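GCN5 like acetylase + bromodomain (Cryptosporidium parvum, PDB 4LDF) is the bromodomain part of a GCN5-family protein that probably acetylates histone H3, a module that in this family typically reads acetylated lysines. Local coordinates at residues Asp16-Trp19 and Gln20-Thr24; Glu52-Ile56 and Gln57-Arg61. All blocks are in the same frame, centred on the assembly; numbering follows the deposited sequence.

Contact 1 of 2, residues Asp16-Trp19 and Gln20-Thr24; sequences DQIW and QLLDT
Two turns of helix 14-27, one of the helices of the left-handed bromodomain bundle, set Trp19 alongside Asp23 and Ile18 beside Leu22, each pair four residues apart. The indole of Trp19 reaches forward along the helix, because CG stands anti to the backbone N (chi1 -166°) and the benzo ring therefore swings toward the next turn. Its CZ3 lies 3.5 Å from Asp23 CB, and CH2 comes within 3.7 Å of Asp23 CG. The two side chains run side by side in the same direction, with the ring and carboxylate planes 28° apart. The pair shares a partner, Lys60 on helix 56-64, which forms a salt bridge with Asp23 OD2 and a cation-pi contact with Trp19. Asp23 and Trp19 thus offer one cation a charge and an aromatic surface.

Within the four-helix fold, the neighbouring face of this helix is apolar. Ile18 CG2 packs 3.8 Å from Leu22 CD1, the branched and forked side chains lying alongside each other, and both also rest on Phe74 of helix 71-88. Leu21 turns to Phe74 and Leu78 as well, and to Ile106 and Leu110 of helix 93-110.

Regular i to i+4 bonds carry the backbone: Leu22 N gives to Ile18 O at 3.0 Å and Asp23 N to Trp19 O at 2.8 Å. Gln20 and Gln17 suit the more polar sides; Gln17 ties its amide to Leu12 O and Gln114 N, near the chain's two ends.

Contact 2 of 2, residues Glu52-Ile56 and Gln57-Arg61; sequences EPTDI and QTMKR
Asp55 caps the start of helix 56-64, its carboxylate reaching forward to Thr58 in the first turn. The backbone N of Thr58 donates to Asp55 OD1 at 3.0 Å, approaching from above the carboxylate plane, 52° out of it. The second oxygen is used too: the hydroxyl of Thr58 gives its proton to Asp55 OD2 at 2.6 Å, arriving on the syn side but well out of the carboxylate plane. One carboxylate therefore holds a main-chain N-H with one oxygen and a side-chain hydroxyl with the other. This geometry depends on CG sitting between the backbone N and the carbonyl carbon (chi1 57°), which turns the short side chain toward the N-H groups of the first turn; aspartate has just the length for it. Thr58 OG1 also accepts a bond from Arg61 NH1, so the hydroxyl gives firmly and receives only weakly.

The main chain then takes over. Asp55 O accepts from Met59 N at 3.1 Å with a nearly straight N-H angle of 169°, and Ile56 O accepts from Lys60 N at 2.8 Å. Ile56 also bonds through its backbone to Phe34, while Glu52 O accepts from Asn84 ND2 and Arg80 NH2.

Thr54, just before the cap, has OG1 3.7 Å from Met59 CG, but the hydroxyl's polar partner is Glu77 OE1 of helix 71-88. Met59, bent near its sulfur, brings CE to 3.5 Å from Asp55 O and is otherwise set among Leu22, Phe74 and Met81. Ile56 CG2 lies 4.1 Å from Lys60 CD, part of an apolar shaft whose amine pairs with Asp23 of helix 14-27.

With its negative charge at the amino end of a helix, Asp55 would interact favourably with the helix dipole, and its two bonded oxygens would probably favour the ionised form.

How the contacts relate
Both contacts are local, each partly buried, and they meet where helix 14-27 packs against helix 56-64. Contact 1 lies within a helix, so the i to i+4 bonds from Gln20 to Asp23 pair its main chain, and its side chains mostly serve packing against helices 56-64, 71-88 and 93-110. Contact 2 spans a loop-to-helix junction, where a side chain must serve the first turn. It is also the more central: its centre lies about 6 Å from the centre of the chain, that of contact 1 about 10 Å. Beyond the Asp23-Lys60 salt bridge, the two are joined by packing: Leu22 CD1 lies 3.6 Å from Met59 C, and Trp19 CD1 3.3 Å from Lys60 O.

Contact 1 of 2, residues Asp16-Trp19 and Gln20-Thr24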
ATOM      1  N   ASP A  16      10.967  -8.201  -6.195  1.00 20.78           N
ATOM      2  CA  ASP A  16       9.982  -8.771  -7.125  1.00 20.75           C
ATOM      3  C   ASP A  16       8.839  -9.427  -6.357  1.00 22.89           C
ATOM      4  O   ASP A  16       7.704  -9.424  -6.829  1.00 22.84           O
ATOM      5  CB  ASP A  16      10.624  -9.766  -8.105  1.00 23.88           C
ATOM      6  CG  ASP A  16      11.380  -9.115  -9.249  1.00 40.09           C
ATOM      7  OD1 ASP A  16      11.234  -7.886  -9.439  1.00 40.73           O
ATOM      8  OD2 ASP A  16      12.095  -9.839  -9.972  1.00 50.56           O
ATOM      9  N   GLN A  17       9.136 -10.007  -5.180  1.00 18.15           N
ATOM     10  CA  GLN A  17       8.115 -10.643  -4.344  1.00 18.00           C
ATOM     11  C   GLN A  17       7.220  -9.550  -3.772  1.00 20.26           C
ATOM     12  O   GLN A  17       6.025  -9.778  -3.587  1.00 21.01           O
ATOM     13  CB  GLN A  17       8.759 -11.414  -3.183  1.00 19.12           C
ATOM     14  CG  GLN A  17       9.437 -12.733  -3.538  1.00 20.63           C
ATOM     15  CD  GLN A  17      10.269 -13.155  -2.356  1.00 30.02           C
ATOM     16  OE1 GLN A  17       9.746 -13.478  -1.308  1.00 25.50           O
ATOM     17  NE2 GLN A  17      11.583 -13.077  -2.457  1.00 33.80           N
ATOM     18  N   ILE A  18       7.815  -8.381  -3.442  1.00 16.05           N
ATOM     19  CA  ILE A  18       7.084  -7.207  -2.949  1.00 16.29           C
ATOM     20  C   ILE A  18       6.146  -6.730  -4.078  1.00 18.92           C
ATOM     21  O   ILE A  18       4.945  -6.560  -3.839  1.00 18.08           O
ATOM     22  CB  ILE A  18       8.034  -6.093  -2.419  1.00 19.29           C
ATOM     23  CG1 ILE A  18       8.562  -6.443  -1.014  1.00 19.53           C
ATOM     24  CG2 ILE A  18       7.343  -4.699  -2.404  1.00 19.96           C
ATOM     25  CD1 ILE A  18       9.761  -5.627  -0.584  1.00 15.74           C
ATOM     26  N   TRP A  19       6.670  -6.615  -5.316  1.00 16.87           N
ATOM     27  CA  TRP A  19       5.858  -6.184  -6.465  1.00 17.89           C
ATOM     28  C   TRP A  19       4.615  -7.070  -6.627  1.00 23.62           C
ATOM     29  O   TRP A  19       3.520  -6.529  -6.814  1.00 24.28           O
ATOM     30  CB  TRP A  19       6.686  -6.119  -7.766  1.00 17.14           C
ATOM     31  CG  TRP A  19       5.993  -5.380  -8.876  1.00 18.64           C
ATOM     32  CD1 TRP A  19       6.110  -4.050  -9.171  1.00 21.56           C
ATOM     33  CD2 TRP A  19       4.964  -5.896  -9.739  1.00 18.33           C
ATOM     34  NE1 TRP A  19       5.273  -3.722 -10.214  1.00 21.18           N
ATOM     35  CE2 TRP A  19       4.551  -4.836 -10.577  1.00 22.54           C
ATOM     36  CE3 TRP A  19       4.377  -7.160  -9.909  1.00 19.62           C
ATOM     37  CZ2 TRP A  19       3.540  -4.989 -11.533  1.00 21.93           C
ATOM     38  CZ3 TRP A  19       3.385  -7.317 -10.865  1.00 21.59           C
ATOM     39  CH2 TRP A  19       2.995  -6.249 -11.682  1.00 22.32           C
ATOM     40  N   GLN A  20       4.770  -8.429  -6.523  1.00 19.13           N
ATOM     41  CA  GLN A  20       3.643  -9.360  -6.670  1.00 17.83           C
ATOM     42  C   GLN A  20       2.618  -9.311  -5.527  1.00 19.05           C
ATOM     43  O   GLN A  20       1.421  -9.555  -5.744  1.00 17.95           O
ATOM     44  CB  GLN A  20       4.115 -10.783  -6.977  1.00 19.46           C
ATOM     45  CG  GLN A  20       4.737 -10.904  -8.372  1.00 30.82           C
ATOM     46  CD  GLN A  20       5.041 -12.330  -8.748  1.00 40.05           C
ATOM     47  OE1 GLN A  20       4.406 -13.281  -8.285  1.00 32.33           O
ATOM     48  NE2 GLN A  20       6.010 -12.501  -9.618  1.00 30.99           N
ATOM     49  N   LEU A  21       3.087  -8.982  -4.317  1.00 15.42           N
ATOM     50  CA  LEU A  21       2.216  -8.770  -3.154  1.00 13.82           C
ATOM     51  C   LEU A  21       1.351  -7.529  -3.458  1.00 15.05           C
ATOM     52  O   LEU A  21       0.145  -7.547  -3.254  1.00 14.89           O
ATOM     53  CB  LEU A  21       3.075  -8.550  -1.897  1.00 12.71           C
ATOM     54  CG  LEU A  21       2.398  -8.147  -0.597  1.00 17.19           C
ATOM     55  CD1 LEU A  21       3.190  -8.664   0.598  1.00 16.17           C
ATOM     56  CD2 LEU A  21       2.255  -6.630  -0.476  1.00 18.04           C
ATOM     57  N   LEU A  22       1.979  -6.484  -3.958  1.00 13.99           N
ATOM     58  CA  LEU A  22       1.333  -5.222  -4.299  1.00 15.14           C
ATOM     59  C   LEU A  22       0.358  -5.419  -5.447  1.00 19.47           C
ATOM     60  O   LEU A  22      -0.737  -4.874  -5.396  1.00 18.86           O
ATOM     61  CB  LEU A  22       2.367  -4.155  -4.620  1.00 15.17           C
ATOM     62  CG  LEU A  22       3.180  -3.612  -3.435  1.00 18.22           C
ATOM     63  CD1 LEU A  22       4.421  -2.905  -3.950  1.00 19.98           C
ATOM     64  CD2 LEU A  22       2.347  -2.653  -2.562  1.00 16.33           C
ATOM     65  N   ASP A  23       0.731  -6.259  -6.433  1.00 18.39           N
ATOM     66  CA  ASP A  23      -0.140  -6.629  -7.548  1.00 18.68           C
ATOM     67  C   ASP A  23      -1.346  -7.411  -7.022  1.00 21.69           C
ATOM     68  O   ASP A  23      -2.459  -7.053  -7.360  1.00 22.00           O
ATOM     69  CB  ASP A  23       0.607  -7.388  -8.668  1.00 19.54           C
ATOM     70  CG  ASP A  23      -0.149  -7.391  -9.993  1.00 28.45           C
ATOM     71  OD1 ASP A  23      -0.279  -8.470 -10.598  1.00 29.98           O
ATOM     72  OD2 ASP A  23      -0.650  -6.312 -10.401  1.00 31.78           O
ATOM     73  N   THR A  24      -1.136  -8.399  -6.127  1.00 16.76           N
ATOM     74  CA  THR A  24      -2.248  -9.135  -5.510  1.00 16.25           C
ATOM     75  C   THR A  24      -3.186  -8.155  -4.798  1.00 18.61           C
ATOM     76  O   THR A  24      -4.409  -8.219  -4.993  1.00 16.96           O
ATOM     77  CB  THR A  24      -1.732 -10.216  -4.526  1.00 22.07           C
ATOM     78  OG1 THR A  24      -1.130 -11.245  -5.289  1.00 18.54           O
ATOM     79  CG2 THR A  24      -2.867 -10.839  -3.677  1.00 16.80           C
TER

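Contact 2 of 2, residues Glu52-Ile56 and Gln57-Arg61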
ATOM      1  N   GLU A  52       3.151  12.241   4.828  1.00 24.92           N
ATOM      2  CA  GLU A  52       3.964  11.133   4.324  1.00 24.61           C
ATOM      3  C   GLU A  52       3.024  10.241   3.494  1.00 27.85           C
ATOM      4  O   GLU A  52       2.718   9.111   3.898  1.00 27.45           O
ATOM      5  CB  GLU A  52       4.629  10.359   5.489  1.00 26.14           C
ATOM      6  CG  GLU A  52       5.724  11.133   6.211  1.00 35.84           C
ATOM      7  CD  GLU A  52       6.177  10.611   7.567  1.00 55.46           C
ATOM      8  OE1 GLU A  52       6.335   9.378   7.733  1.00 32.93           O
ATOM      9  OE2 GLU A  52       6.424  11.456   8.455  1.00 59.66           O
ATOM     10  N   PRO A  53       2.479  10.748   2.359  1.00 24.20           N
ATOM     11  CA  PRO A  53       1.576   9.902   1.571  1.00 23.26           C
ATOM     12  C   PRO A  53       2.327   8.788   0.845  1.00 22.59           C
ATOM     13  O   PRO A  53       3.544   8.871   0.640  1.00 22.10           O
ATOM     14  CB  PRO A  53       0.939  10.891   0.585  1.00 25.33           C
ATOM     15  CG  PRO A  53       1.968  11.921   0.378  1.00 30.11           C
ATOM     16  CD  PRO A  53       2.696  12.054   1.692  1.00 26.09           C
ATOM     17  N   THR A  54       1.585   7.748   0.472  1.00 16.65           N
ATOM     18  CA  THR A  54       2.047   6.622  -0.318  1.00 16.52           C
ATOM     19  C   THR A  54       0.836   5.984  -0.968  1.00 21.19           C
ATOM     20  O   THR A  54      -0.299   6.300  -0.603  1.00 20.46           O
ATOM     21  CB  THR A  54       2.975   5.666   0.476  1.00 20.70           C
ATOM     22  OG1 THR A  54       3.604   4.786  -0.462  1.00 25.88           O
ATOM     23  CG2 THR A  54       2.237   4.861   1.539  1.00 20.06           C
ATOM     24  N   ASP A  55       1.076   5.078  -1.919  1.00 19.24           N
ATOM     25  CA  ASP A  55       0.043   4.389  -2.693  1.00 19.27           C
ATOM     26  C   ASP A  55       0.682   3.184  -3.382  1.00 21.50           C
ATOM     27  O   ASP A  55       1.912   3.029  -3.354  1.00 19.78           O
ATOM     28  CB  ASP A  55      -0.568   5.345  -3.746  1.00 21.38           C
ATOM     29  CG  ASP A  55       0.483   5.916  -4.693  1.00 28.35           C
ATOM     30  OD1 ASP A  55       0.664   5.348  -5.780  1.00 27.04           O
ATOM     31  OD2 ASP A  55       1.140   6.915  -4.321  1.00 31.10           O
ATOM     32  N   ILE A  56      -0.151   2.337  -4.004  1.00 17.85           N
ATOM     33  CA  ILE A  56       0.319   1.111  -4.673  1.00 17.18           C
ATOM     34  C   ILE A  56       1.280   1.354  -5.838  1.00 23.25           C
ATOM     35  O   ILE A  56       2.268   0.625  -5.954  1.00 23.81           O
ATOM     36  CB  ILE A  56      -0.840   0.137  -4.996  1.00 19.74           C
ATOM     37  CG1 ILE A  56      -1.530  -0.315  -3.680  1.00 19.87           C
ATOM     38  CG2 ILE A  56      -0.343  -1.100  -5.825  1.00 21.69           C
ATOM     39  CD1 ILE A  56      -2.952  -0.924  -3.818  1.00 20.29           C
ATOM     40  N   GLN A  57       1.016   2.389  -6.669  1.00 20.05           N
ATOM     41  CA  GLN A  57       1.828   2.728  -7.835  1.00 20.28           C
ATOM     42  C   GLN A  57       3.225   3.182  -7.381  1.00 26.37           C
ATOM     43  O   GLN A  57       4.220   2.762  -7.978  1.00 28.54           O
ATOM     44  CB  GLN A  57       1.095   3.800  -8.682  1.00 21.16           C
ATOM     45  CG  GLN A  57       1.797   4.275  -9.944  1.00 38.41           C
ATOM     46  CD  GLN A  57       1.054   5.454 -10.545  1.00 52.80           C
ATOM     47  OE1 GLN A  57       1.356   6.624 -10.271  1.00 37.62           O
ATOM     48  NE2 GLN A  57       0.020   5.171 -11.325  1.00 48.19           N
ATOM     49  N   THR A  58       3.294   3.988  -6.295  1.00 21.46           N
ATOM     50  CA  THR A  58       4.541   4.477  -5.701  1.00 20.70           C
ATOM     51  C   THR A  58       5.364   3.274  -5.194  1.00 23.66           C
ATOM     52  O   THR A  58       6.539   3.170  -5.533  1.00 23.12           O
ATOM     53  CB  THR A  58       4.244   5.522  -4.597  1.00 25.95           C
ATOM     54  OG1 THR A  58       3.629   6.666  -5.193  1.00 22.31           O
ATOM     55  CG2 THR A  58       5.492   5.950  -3.816  1.00 22.46           C
ATOM     56  N   MET A  59       4.748   2.374  -4.408  1.00 19.04           N
ATOM     57  CA  MET A  59       5.419   1.183  -3.872  1.00 17.75           C
ATOM     58  C   MET A  59       5.843   0.198  -4.970  1.00 21.52           C
ATOM     59  O   MET A  59       6.935  -0.360  -4.880  1.00 21.21           O
ATOM     60  CB  MET A  59       4.590   0.523  -2.765  1.00 19.62           C
ATOM     61  CG  MET A  59       4.494   1.385  -1.511  1.00 22.30           C
ATOM     62  SD  MET A  59       3.593   0.677  -0.122  1.00 24.57           S
ATOM     63  CE  MET A  59       1.923   0.724  -0.716  1.00 21.53           C
ATOM     64  N   LYS A  60       5.001   0.018  -6.023  1.00 18.43           N
ATOM     65  CA  LYS A  60       5.297  -0.841  -7.185  1.00 16.90           C
ATOM     66  C   LYS A  60       6.502  -0.282  -7.934  1.00 19.90           C
ATOM     67  O   LYS A  60       7.337  -1.068  -8.377  1.00 18.87           O
ATOM     68  CB  LYS A  60       4.101  -0.955  -8.132  1.00 17.57           C
ATOM     69  CG  LYS A  60       3.221  -2.166  -7.859  1.00 25.21           C
ATOM     70  CD  LYS A  60       2.103  -2.254  -8.889  1.00 22.42           C
ATOM     71  CE  LYS A  60       1.377  -3.563  -8.795  1.00 26.75           C
ATOM     72  NZ  LYS A  60       0.370  -3.740  -9.872  1.00 25.05           N
ATOM     73  N   ARG A  61       6.604   1.070  -8.054  1.00 18.26           N
ATOM     74  CA  ARG A  61       7.722   1.766  -8.716  1.00 19.44           C
ATOM     75  C   ARG A  61       9.004   1.518  -7.940  1.00 24.12           C
ATOM     76  O   ARG A  61      10.039   1.220  -8.536  1.00 24.04           O
ATOM     77  CB  ARG A  61       7.484   3.282  -8.762  1.00 24.05           C
ATOM     78  CG  ARG A  61       7.196   3.852 -10.138  1.00 31.56           C
ATOM     79  CD  ARG A  61       7.485   5.354 -10.259  1.00 33.12           C
ATOM     80  NE  ARG A  61       7.294   6.136  -9.027  1.00 27.68           N
ATOM     81  CZ  ARG A  61       6.117   6.515  -8.534  1.00 33.99           C
ATOM     82  NH1 ARG A  61       6.059   7.248  -7.430  1.00 21.52           N
ATOM     83  NH2 ARG A  61       4.991   6.165  -9.140  1.00 27.09           N
TER